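Local coordinates for UPF0130 protein PH1069 (Pyrococcus horikoshii, PDB 2IT2) that probably methylates the N-4 position of a 4-demethylwyosine derivative at position 37 of tRNA(Phe), using S-adenosyl-L-methionine as methyl donor, at residues N10-L22 and L39-T51. Numbering follows the deposited sequence.
Sequences NFERAKKEALMSL and LKKINSIENYFTT
Phe49 projects its ring from the start of strand 48-63 against helix 11-27, where Phe11, Ala14, Lys15 and Ala18 receive it. Its CG stands between the backbone N and the carbonyl carbon (chi1 61°), which sets the ring against the helix: Lys15 CA sits off-centre over one face, 4.1 Å from the ring centroid, and Ala18 CB presses on CD1 at 3.4 Å. Phe11 lies alongside, its CE1 3.5 Å from Phe49 CD2, the two rings oblique with planes at 42°, while its CE2 edge meets Glu46 O in the turn 45-48. Beside this tight apolar packing, Lys15 runs extended past Phe49 CB and delivers NZ among three backbone carbonyls. NZ bonds Tyr48 O at 2.7 Å, nearly in line with the C=O, and Asn43 O at 3.0 Å from above the carbonyl plane; Ile45 O is also close but poorly angled for a bond. An alanine at Lys15 removes the ammonium group, and Asn43 O and Tyr48 O, left without that shared donor, would probably hold the two ends of the connection less firmly. The looser side lies toward Leu22: its CD1 stays 4.3 Å from Leu39 CD1, and a water bridges Ala18 O and Thr50 O. The one close approach there, Leu22 CD2 to Asn43 ND2 at 3.3 Å, is a touch and no bond. Asn43 ties helix 36-43 to the strand: Thr50 OG1 lies near its amide plane on a fairly straight bond from ND2 (159°), Leu39 O takes a bent one from above its carbonyl plane, and OD1 accepts from Thr50 N. On the strand's other side, Tyr48 packs on Val110 and Leu121 and its OH bonds Asp117 O. The contact thus lays helix 11-27 against the start of strand 48-63, whose Phe49 and Thr51 pair with Gly111 and His109 of strand 98-112; a single ammonium group probably draws helix 36-43 and that strand together, while Phe49 supplies the apolar fit.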
# COMPACT_ATOMS: atom_id res chain seq x y z
N ASN B 10 -12.27 22.79 -13.08
CA ASN B 10 -12.85 22.88 -11.74
C ASN B 10 -11.85 23.12 -10.61
O ASN B 10 -12.24 23.26 -9.45
CB ASN B 10 -13.62 21.58 -11.43
CG ASN B 10 -14.87 21.42 -12.26
OD1 ASN B 10 -15.62 22.38 -12.47
ND2 ASN B 10 -15.13 20.20 -12.71
N PHE B 11 -10.56 23.20 -10.94
CA PHE B 11 -9.53 23.37 -9.93
C PHE B 11 -9.68 24.53 -8.95
O PHE B 11 -9.53 24.35 -7.73
CB PHE B 11 -8.14 23.45 -10.59
CG PHE B 11 -7.02 23.52 -9.60
CD1 PHE B 11 -6.57 22.37 -8.96
CD2 PHE B 11 -6.45 24.74 -9.26
CE1 PHE B 11 -5.56 22.45 -8.01
CE2 PHE B 11 -5.45 24.83 -8.31
CZ PHE B 11 -5.01 23.67 -7.68
N GLU B 12 -9.95 25.73 -9.45
CA GLU B 12 -10.09 26.89 -8.57
C GLU B 12 -11.14 26.64 -7.49
O GLU B 12 -10.93 26.96 -6.31
CB GLU B 12 -10.49 28.12 -9.38
CG GLU B 12 -10.61 29.39 -8.54
CD GLU B 12 -11.08 30.58 -9.35
OE1 GLU B 12 -10.50 30.83 -10.43
OE2 GLU B 12 -12.02 31.27 -8.90
N ARG B 13 -12.26 26.08 -7.92
CA ARG B 13 -13.38 25.77 -7.05
C ARG B 13 -12.98 24.71 -6.04
O ARG B 13 -13.19 24.86 -4.84
CB ARG B 13 -14.56 25.27 -7.88
CG ARG B 13 -15.83 25.00 -7.10
CD ARG B 13 -16.72 26.23 -7.10
NE ARG B 13 -18.07 25.93 -6.64
CZ ARG B 13 -19.08 26.78 -6.70
NH1 ARG B 13 -18.90 28.00 -7.19
NH2 ARG B 13 -20.28 26.41 -6.28
N ALA B 14 -12.42 23.62 -6.54
CA ALA B 14 -12.00 22.53 -5.68
C ALA B 14 -11.01 23.02 -4.62
O ALA B 14 -11.13 22.66 -3.45
CB ALA B 14 -11.38 21.42 -6.50
N LYS B 15 -10.04 23.83 -5.01
CA LYS B 15 -9.08 24.31 -4.01
C LYS B 15 -9.74 25.18 -2.94
O LYS B 15 -9.42 25.07 -1.75
CB LYS B 15 -7.94 25.10 -4.67
CG LYS B 15 -6.92 25.65 -3.66
CD LYS B 15 -5.55 25.89 -4.27
CE LYS B 15 -4.55 26.32 -3.20
NZ LYS B 15 -3.14 26.34 -3.70
N LYS B 16 -10.65 26.05 -3.35
CA LYS B 16 -11.33 26.92 -2.39
C LYS B 16 -12.09 26.09 -1.36
O LYS B 16 -12.06 26.39 -0.16
CB LYS B 16 -12.30 27.85 -3.12
CG LYS B 16 -11.66 29.11 -3.67
CD LYS B 16 -12.72 30.06 -4.23
CE LYS B 16 -12.11 31.14 -5.12
NZ LYS B 16 -13.11 31.64 -6.10
N GLU B 17 -12.75 25.05 -1.82
CA GLU B 17 -13.52 24.18 -0.93
C GLU B 17 -12.59 23.43 0.03
O GLU B 17 -12.90 23.27 1.21
CB GLU B 17 -14.37 23.19 -1.74
CG GLU B 17 -15.33 23.86 -2.73
CD GLU B 17 -16.22 22.87 -3.47
OE1 GLU B 17 -15.81 21.71 -3.69
OE2 GLU B 17 -17.35 23.26 -3.85
N ALA B 18 -11.45 22.96 -0.48
CA ALA B 18 -10.51 22.22 0.35
C ALA B 18 -9.93 23.12 1.44
O ALA B 18 -9.75 22.70 2.58
CB ALA B 18 -9.39 21.63 -0.52
N LEU B 19 -9.66 24.36 1.10
CA LEU B 19 -9.12 25.32 2.05
C LEU B 19 -10.10 25.60 3.19
O LEU B 19 -9.72 25.70 4.36
CB LEU B 19 -8.76 26.61 1.30
CG LEU B 19 -7.54 26.53 0.37
CD1 LEU B 19 -7.44 27.83 -0.43
CD2 LEU B 19 -6.28 26.32 1.19
N MSE B 20 -11.38 25.71 2.85
CA MSE B 20 -12.40 25.95 3.86
C MSE B 20 -12.45 24.77 4.84
O MSE B 20 -12.54 24.96 6.06
CB MSE B 20 -13.77 26.14 3.18
CG MSE B 20 -13.80 27.23 2.12
SE MSE B 20 -15.62 27.64 1.63
CE MSE B 20 -16.13 25.92 0.90
N SER B 21 -12.36 23.55 4.31
CA SER B 21 -12.38 22.35 5.13
C SER B 21 -11.15 22.29 6.06
O SER B 21 -11.26 21.97 7.25
CB SER B 21 -12.46 21.11 4.22
OG SER B 21 -13.66 21.11 3.46
N LEU B 22 -9.99 22.65 5.53
CA LEU B 22 -8.78 22.63 6.33
C LEU B 22 -8.83 23.70 7.44
O LEU B 22 -8.44 23.45 8.59
CB LEU B 22 -7.57 22.85 5.42
CG LEU B 22 -6.22 22.87 6.12
CD1 LEU B 22 -6.03 21.58 6.92
CD2 LEU B 22 -5.10 23.05 5.08
N LEU B 39 1.14 20.79 5.49
CA LEU B 39 -0.12 21.03 4.80
C LEU B 39 -0.23 22.50 4.40
O LEU B 39 -0.68 22.81 3.30
CB LEU B 39 -1.32 20.67 5.68
CG LEU B 39 -1.41 19.20 6.10
CD1 LEU B 39 -2.61 19.04 7.00
CD2 LEU B 39 -1.52 18.30 4.90
N LYS B 40 0.18 23.40 5.28
CA LYS B 40 0.10 24.81 4.92
C LYS B 40 1.04 25.11 3.77
O LYS B 40 0.70 25.91 2.90
CB LYS B 40 0.44 25.70 6.11
CG LYS B 40 -0.57 25.59 7.22
CD LYS B 40 -0.18 26.47 8.39
CE LYS B 40 -1.19 26.40 9.52
NZ LYS B 40 -0.75 27.23 10.68
N LYS B 41 2.20 24.46 3.74
CA LYS B 41 3.16 24.68 2.67
C LYS B 41 2.63 24.18 1.32
O LYS B 41 2.78 24.85 0.30
CB LYS B 41 4.49 23.97 2.98
CG LYS B 41 5.69 24.57 2.23
CD LYS B 41 5.96 25.99 2.70
CE LYS B 41 7.18 26.59 2.02
NZ LYS B 41 7.01 26.64 0.55
N ILE B 42 2.01 23.00 1.30
CA ILE B 42 1.49 22.48 0.04
C ILE B 42 0.42 23.41 -0.50
O ILE B 42 0.41 23.73 -1.69
CB ILE B 42 0.91 21.06 0.20
CG1 ILE B 42 2.03 20.08 0.57
CG2 ILE B 42 0.18 20.63 -1.08
CD1 ILE B 42 1.54 18.70 1.00
N ASN B 43 -0.47 23.86 0.37
CA ASN B 43 -1.54 24.75 -0.04
C ASN B 43 -1.06 26.12 -0.48
O ASN B 43 -1.81 26.87 -1.12
CB ASN B 43 -2.55 24.90 1.08
CG ASN B 43 -3.42 23.68 1.21
OD1 ASN B 43 -4.20 23.37 0.31
ND2 ASN B 43 -3.28 22.97 2.32
N SER B 44 0.18 26.46 -0.14
CA SER B 44 0.69 27.76 -0.55
C SER B 44 1.17 27.73 -1.98
O SER B 44 1.45 28.79 -2.53
CB SER B 44 1.86 28.22 0.33
OG SER B 44 3.06 27.51 0.02
N ILE B 45 1.32 26.54 -2.57
CA ILE B 45 1.75 26.37 -3.96
C ILE B 45 0.49 26.46 -4.82
O ILE B 45 -0.50 25.80 -4.55
CB ILE B 45 2.44 25.00 -4.20
CG1 ILE B 45 3.58 24.83 -3.19
CG2 ILE B 45 3.00 24.93 -5.64
CD1 ILE B 45 4.63 25.92 -3.26
N GLU B 46 0.55 27.29 -5.85
CA GLU B 46 -0.59 27.55 -6.72
C GLU B 46 -1.33 26.36 -7.32
O GLU B 46 -2.56 26.31 -7.27
CB GLU B 46 -0.16 28.50 -7.86
CG GLU B 46 -1.29 29.00 -8.74
CD GLU B 46 -0.82 30.06 -9.72
OE1 GLU B 46 0.06 29.74 -10.55
OE2 GLU B 46 -1.32 31.21 -9.65
N ASN B 47 -0.61 25.38 -7.85
CA ASN B 47 -1.25 24.24 -8.49
C ASN B 47 -1.63 23.01 -7.66
O ASN B 47 -1.93 21.96 -8.23
CB ASN B 47 -0.40 23.78 -9.67
CG ASN B 47 -0.15 24.90 -10.65
OD1 ASN B 47 -1.01 25.75 -10.86
ND2 ASN B 47 1.02 24.90 -11.28
N TYR B 48 -1.68 23.16 -6.34
CA TYR B 48 -2.03 22.04 -5.46
C TYR B 48 -2.89 22.49 -4.28
O TYR B 48 -2.96 23.67 -3.97
CB TYR B 48 -0.76 21.43 -4.86
CG TYR B 48 0.27 20.99 -5.88
CD1 TYR B 48 0.10 19.81 -6.60
CD2 TYR B 48 1.40 21.77 -6.13
CE1 TYR B 48 1.02 19.41 -7.55
CE2 TYR B 48 2.34 21.38 -7.09
CZ TYR B 48 2.14 20.20 -7.80
OH TYR B 48 2.98 19.84 -8.83
N PHE B 49 -3.55 21.53 -3.65
CA PHE B 49 -4.34 21.77 -2.43
C PHE B 49 -4.39 20.44 -1.68
O PHE B 49 -4.17 19.39 -2.28
CB PHE B 49 -5.76 22.29 -2.72
CG PHE B 49 -6.63 21.37 -3.53
CD1 PHE B 49 -7.31 20.31 -2.92
CD2 PHE B 49 -6.82 21.58 -4.90
CE1 PHE B 49 -8.16 19.48 -3.66
CE2 PHE B 49 -7.66 20.74 -5.65
CZ PHE B 49 -8.33 19.69 -5.03
N THR B 50 -4.63 20.48 -0.38
CA THR B 50 -4.68 19.24 0.39
C THR B 50 -6.08 18.87 0.83
O THR B 50 -6.94 19.73 1.03
CB THR B 50 -3.78 19.30 1.65
OG1 THR B 50 -4.28 20.30 2.55
CG2 THR B 50 -2.34 19.63 1.27
N THR B 51 -6.32 17.57 0.95
CA THR B 51 -7.60 17.06 1.41
C THR B 51 -7.23 16.17 2.60
O THR B 51 -6.07 16.13 2.98
CB THR B 51 -8.34 16.26 0.29
OG1 THR B 51 -7.56 15.13 -0.09
CG2 THR B 51 -8.57 17.14 -0.94
O HOH W 1 -8.88 20.19 2.91